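Local coordinates for protein diaminopimelate decarboxylase (Methanocaldococcus jannaschii, PDB 1TWI) that catalyses the pyridoxal phosphate-dependent decarboxylation of meso-diaminopimelate to L-lysine, the last step of lysine biosynthesis, at residues 81-95 / 100-112. Numbering follows the deposited sequence.
Sequences AKLGCGADVVSGGEL and LSNVPSKKIVFNG. With PLP (pyridoxal-5'-phosphate), chain E.
Asp-88 CG lies roughly anti to the backbone N, about 30° short of it (chi1 150°), and the carboxylate OD1 comes up to Asn-111, whose CG lies anti to its carbonyl carbon (chi1 -79°). The two meet at the C-terminal end of a parallel strand pair, 86-89 with 108-110. Helix 92-100 joins the strands in a beta-alpha-beta crossover of the TIM-like barrel that binds the cofactor. Asn-111 ND2 donates to Asp-88 OD1 at 2.7 Å, and the bond is nearly straight. The oxygen lies in the amide plane, but the amide reaches it from above the carboxylate, and the two planes stand almost perpendicular. Asp-88 OD2 has a different role: it forms a salt bridge with Lys-69 and lies 3.3 Å from N1 of the pyridoxal phosphate ring. Glu-290 also accepts from Asn-111 ND2, while Asn-132 donates to Asn-111 OD1, so the amide is fixed in rotation.

Four backbone bonds zip the strands together, from Ala-87 N on Lys-107 O to Asn-111 N on Val-89 O. On the face toward helix 92-100, Val-89 CG2 packs on Ile-108 CG2 at 4.0 Å. Leu-95 CD1 reaches the same Ile-108 methyl. The Phe-110 ring extends past Val-89 to the turn into the helix, with CE1 3.5 Å from Ser-91 N. Ser-91 OG caps this helix by accepting from Glu-94 N and also bonds Asn-396 O of the second subunit.

At the other end, Lys-107 runs fully extended beyond CG to a Schellman turn after helix 74-82. There its NZ donates to Gly-84 O at 2.8 Å, tilted 26° from the carbonyl plane.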
loop_
_atom_site.group_PDB
_atom_site.type_symbol
_atom_site.label_atom_id
_atom_site.label_comp_id
_atom_site.label_asym_id
_atom_site.label_seq_id
_atom_site.Cartn_x
_atom_site.Cartn_y
_atom_site.Cartn_z
ATOM N N ALA A 81 -11.180 4.814 -23.540
ATOM C CA ALA A 81 -10.720 4.727 -24.932
ATOM C C ALA A 81 -11.916 5.016 -25.898
ATOM O O ALA A 81 -11.775 5.753 -26.896
ATOM C CB ALA A 81 -10.171 3.294 -25.255
ATOM N N LYS A 82 -13.048 4.396 -25.617
ATOM C CA LYS A 82 -14.213 4.597 -26.451
ATOM C C LYS A 82 -14.687 6.049 -26.467
ATOM O O LYS A 82 -15.280 6.474 -27.450
ATOM C CB LYS A 82 -15.348 3.676 -26.008
ATOM C CG LYS A 82 -15.126 2.231 -26.472
ATOM C CD LYS A 82 -16.446 1.496 -26.376
ATOM C CE LYS A 82 -16.364 0.000 -26.712
ATOM N NZ LYS A 82 -16.012 -0.282 -28.136
ATOM N N LEU A 83 -14.411 6.808 -25.415
ATOM C CA LEU A 83 -14.770 8.221 -25.417
ATOM C C LEU A 83 -13.815 9.092 -26.270
ATOM O O LEU A 83 -14.094 10.275 -26.491
ATOM C CB LEU A 83 -14.832 8.774 -23.988
ATOM C CG LEU A 83 -15.890 8.150 -23.077
ATOM C CD1 LEU A 83 -15.809 8.750 -21.673
ATOM C CD2 LEU A 83 -17.287 8.412 -23.691
ATOM N N GLY A 84 -12.724 8.511 -26.764
ATOM C CA GLY A 84 -11.752 9.258 -27.565
ATOM C C GLY A 84 -10.534 9.722 -26.763
ATOM O O GLY A 84 -9.649 10.460 -27.234
ATOM N N CYS A 85 -10.484 9.271 -25.519
ATOM C CA CYS A 85 -9.405 9.660 -24.623
ATOM C C CYS A 85 -8.067 8.956 -24.923
ATOM O O CYS A 85 -8.061 7.824 -25.445
ATOM C CB CYS A 85 -9.867 9.325 -23.196
ATOM S SG CYS A 85 -8.925 10.135 -21.886
ATOM N N GLY A 86 -6.948 9.636 -24.640
ATOM C CA GLY A 86 -5.618 9.031 -24.808
ATOM C C GLY A 86 -5.176 8.397 -23.491
ATOM O O GLY A 86 -5.998 8.220 -22.582
ATOM N N ALA A 87 -3.878 8.083 -23.366
ATOM C CA ALA A 87 -3.355 7.452 -22.153
ATOM C C ALA A 87 -1.958 7.896 -21.794
ATOM O O ALA A 87 -1.094 7.970 -22.656
ATOM C CB ALA A 87 -3.326 5.921 -22.324
ATOM N N ASP A 88 -1.765 8.193 -20.519
ATOM C CA ASP A 88 -0.436 8.497 -19.949
ATOM C C ASP A 88 -0.081 7.154 -19.212
ATOM O O ASP A 88 -0.682 6.849 -18.205
ATOM C CB ASP A 88 -0.548 9.660 -18.948
ATOM C CG ASP A 88 0.491 9.564 -17.840
ATOM O OD1 ASP A 88 1.592 8.927 -18.056
ATOM O OD2 ASP A 88 0.219 10.068 -16.730
ATOM N N VAL A 89 0.867 6.361 -19.722
ATOM C CA VAL A 89 1.222 5.093 -19.083
ATOM C C VAL A 89 2.599 5.228 -18.456
ATOM O O VAL A 89 3.443 5.968 -18.972
ATOM C CB VAL A 89 1.204 3.922 -20.124
ATOM C CG1 VAL A 89 -0.268 3.795 -20.711
ATOM C CG2 VAL A 89 2.264 4.211 -21.278
ATOM N N VAL A 90 2.849 4.532 -17.344
ATOM C CA VAL A 90 4.149 4.683 -16.660
ATOM C C VAL A 90 4.903 3.367 -16.514
ATOM O O VAL A 90 5.924 3.284 -15.835
ATOM C CB VAL A 90 3.965 5.342 -15.260
ATOM C CG1 VAL A 90 3.474 6.747 -15.402
ATOM C CG2 VAL A 90 3.016 4.565 -14.416
ATOM N N SER A 91 4.396 2.336 -17.190
ATOM C CA SER A 91 5.029 1.011 -17.143
ATOM C C SER A 91 4.603 0.146 -18.346
ATOM O O SER A 91 3.576 0.416 -19.003
ATOM C CB SER A 91 4.556 0.290 -15.877
ATOM O OG SER A 91 3.223 -0.174 -16.114
ATOM N N GLY A 92 5.364 -0.918 -18.604
ATOM C CA GLY A 92 4.962 -1.833 -19.664
ATOM C C GLY A 92 3.549 -2.401 -19.388
ATOM O O GLY A 92 2.816 -2.652 -20.325
ATOM N N GLY A 93 3.185 -2.611 -18.120
ATOM C CA GLY A 93 1.877 -3.145 -17.782
ATOM C C GLY A 93 0.768 -2.169 -18.201
ATOM O O GLY A 93 -0.248 -2.594 -18.777
ATOM N N GLU A 94 0.953 -0.878 -17.915
ATOM C CA GLU A 94 -0.049 0.092 -18.321
ATOM C C GLU A 94 -0.071 0.231 -19.828
ATOM O O GLU A 94 -1.156 0.375 -20.390
ATOM C CB GLU A 94 0.213 1.461 -17.665
ATOM C CG GLU A 94 -0.177 1.426 -16.142
ATOM C CD GLU A 94 0.046 2.762 -15.417
ATOM O OE1 GLU A 94 0.539 3.684 -16.081
ATOM O OE2 GLU A 94 -0.267 2.875 -14.196
ATOM N N LEU A 95 1.085 0.121 -20.494
ATOM C CA LEU A 95 1.098 0.275 -21.955
ATOM C C LEU A 95 0.309 -0.935 -22.562
ATOM O O LEU A 95 -0.501 -0.815 -23.522
ATOM C CB LEU A 95 2.540 0.274 -22.466
ATOM C CG LEU A 95 2.633 0.179 -24.013
ATOM C CD1 LEU A 95 1.837 1.360 -24.609
ATOM C CD2 LEU A 95 4.096 0.235 -24.496
ATOM N N LEU A 100 -4.449 -3.051 -25.209
ATOM C CA LEU A 100 -5.585 -3.966 -25.191
ATOM C C LEU A 100 -6.909 -3.169 -25.038
ATOM O O LEU A 100 -7.988 -3.687 -25.292
ATOM C CB LEU A 100 -5.485 -4.992 -24.052
ATOM C CG LEU A 100 -4.399 -6.069 -24.338
ATOM C CD1 LEU A 100 -4.517 -7.204 -23.265
ATOM C CD2 LEU A 100 -4.576 -6.645 -25.780
ATOM N N SER A 101 -6.828 -1.905 -24.658
ATOM C CA SER A 101 -8.083 -1.140 -24.492
ATOM C C SER A 101 -8.424 -0.398 -25.791
ATOM O O SER A 101 -9.413 0.334 -25.850
ATOM C CB SER A 101 -7.917 -0.121 -23.368
ATOM O OG SER A 101 -7.767 -0.784 -22.116
ATOM N N ASN A 102 -7.567 -0.571 -26.789
ATOM C CA ASN A 102 -7.708 0.047 -28.087
ATOM C C ASN A 102 -7.458 1.557 -28.161
ATOM O O ASN A 102 -8.034 2.244 -29.036
ATOM C CB ASN A 102 -9.104 -0.259 -28.671
ATOM C CG ASN A 102 -9.062 -0.492 -30.160
ATOM O OD1 ASN A 102 -8.119 -1.105 -30.673
ATOM N ND2 ASN A 102 -10.098 -0.039 -30.867
ATOM N N VAL A 103 -6.665 2.079 -27.233
ATOM C CA VAL A 103 -6.275 3.496 -27.270
ATOM C C VAL A 103 -5.317 3.626 -28.469
ATOM O O VAL A 103 -4.361 2.874 -28.596
ATOM C CB VAL A 103 -5.464 3.925 -26.009
ATOM C CG1 VAL A 103 -5.060 5.397 -26.124
ATOM C CG2 VAL A 103 -6.311 3.725 -24.737
ATOM N N PRO A 104 -5.596 4.542 -29.397
ATOM C CA PRO A 104 -4.736 4.764 -30.578
ATOM C C PRO A 104 -3.270 5.082 -30.119
ATOM O O PRO A 104 -3.038 5.864 -29.174
ATOM C CB PRO A 104 -5.369 6.000 -31.230
ATOM C CG PRO A 104 -6.814 6.001 -30.770
ATOM C CD PRO A 104 -6.787 5.408 -29.389
ATOM N N SER A 105 -2.287 4.498 -30.775
ATOM C CA SER A 105 -0.919 4.732 -30.405
ATOM C C SER A 105 -0.507 6.206 -30.430
ATOM O O SER A 105 0.285 6.630 -29.619
ATOM C CB SER A 105 -0.012 3.913 -31.332
ATOM O OG SER A 105 -0.006 2.591 -30.818
ATOM N N LYS A 106 -1.064 6.998 -31.329
ATOM C CA LYS A 106 -0.688 8.394 -31.355
ATOM C C LYS A 106 -1.281 9.170 -30.205
ATOM O O LYS A 106 -1.085 10.372 -30.162
ATOM C CB LYS A 106 -1.098 9.071 -32.674
ATOM C CG LYS A 106 -0.102 8.892 -33.808
ATOM C CD LYS A 106 1.399 8.970 -33.362
ATOM C CE LYS A 106 1.939 7.552 -33.173
ATOM N NZ LYS A 106 3.362 7.586 -32.813
ATOM N N LYS A 107 -2.064 8.525 -29.332
ATOM C CA LYS A 107 -2.589 9.223 -28.153
ATOM C C LYS A 107 -1.989 8.586 -26.895
ATOM O O LYS A 107 -2.548 8.695 -25.821
ATOM C CB LYS A 107 -4.125 9.130 -28.066
ATOM C CG LYS A 107 -4.839 9.885 -29.195
ATOM C CD LYS A 107 -6.393 9.751 -29.057
ATOM C CE LYS A 107 -7.155 10.699 -30.036
ATOM N NZ LYS A 107 -8.643 10.554 -29.864
ATOM N N ILE A 108 -0.870 7.897 -27.047
ATOM C CA ILE A 108 -0.230 7.283 -25.881
ATOM C C ILE A 108 1.127 7.932 -25.603
ATOM O O ILE A 108 1.966 7.994 -26.520
ATOM C CB ILE A 108 -0.034 5.752 -26.107
ATOM C CG1 ILE A 108 -1.418 5.062 -26.193
ATOM C CG2 ILE A 108 0.703 5.117 -24.887
ATOM C CD1 ILE A 108 -1.345 3.523 -26.526
ATOM N N VAL A 109 1.335 8.413 -24.363
ATOM C CA VAL A 109 2.655 8.957 -23.984
ATOM C C VAL A 109 3.124 8.086 -22.820
ATOM O O VAL A 109 2.328 7.613 -21.997
ATOM C CB VAL A 109 2.637 10.483 -23.554
ATOM C CG1 VAL A 109 2.341 11.366 -24.852
ATOM C CG2 VAL A 109 1.574 10.748 -22.481
ATOM N N PHE A 110 4.426 7.864 -22.779
ATOM C CA PHE A 110 5.036 6.975 -21.766
ATOM C C PHE A 110 5.941 7.776 -20.807
ATOM O O PHE A 110 6.950 8.339 -21.224
ATOM C CB PHE A 110 5.865 5.902 -22.537
ATOM C CG PHE A 110 6.208 4.662 -21.727
ATOM C CD1 PHE A 110 6.280 4.705 -20.336
ATOM C CD2 PHE A 110 6.527 3.466 -22.389
ATOM C CE1 PHE A 110 6.682 3.580 -19.575
ATOM C CE2 PHE A 110 6.917 2.332 -21.670
ATOM C CZ PHE A 110 7.005 2.384 -20.238
ATOM N N ASN A 111 5.538 7.886 -19.547
ATOM C CA ASN A 111 6.314 8.582 -18.497
ATOM C C ASN A 111 7.020 7.559 -17.639
ATOM O O ASN A 111 6.633 6.388 -17.619
ATOM C CB ASN A 111 5.357 9.352 -17.547
ATOM C CG ASN A 111 4.901 10.640 -18.135
ATOM O OD1 ASN A 111 5.724 11.475 -18.431
ATOM N ND2 ASN A 111 3.571 10.810 -18.329
ATOM N N GLY A 112 8.050 8.001 -16.929
ATOM C CA GLY A 112 8.695 7.111 -15.979
ATOM C C GLY A 112 10.158 7.381 -15.849
ATOM O O GLY A 112 10.790 7.623 -16.860
HETATM N N1 PLP E . 1.278 12.755 -15.103
HETATM C C2 PLP E . 2.326 12.278 -14.336
HETATM C C2A PLP E . 3.734 12.345 -14.973
HETATM C C3 PLP E . 2.022 11.758 -13.080
HETATM O O3 PLP E . 3.074 11.297 -12.355
HETATM C C4 PLP E . 0.758 11.732 -12.552
HETATM C C4A PLP E . 0.532 11.126 -11.125
HETATM O O4A PLP E . 1.431 10.488 -10.676
HETATM C C5 PLP E . -0.318 12.221 -13.327
HETATM C C6 PLP E . -0.011 12.730 -14.578
HETATM C C5A PLP E . -1.782 12.280 -12.913
HETATM O O4P PLP E . -1.977 13.061 -11.706
HETATM P P PLP E . -3.428 13.378 -11.151
HETATM O O1P PLP E . -3.163 14.154 -9.927
HETATM O O2P PLP E . -4.042 12.039 -10.852
HETATM O O3P PLP E . -4.152 14.142 -12.164
#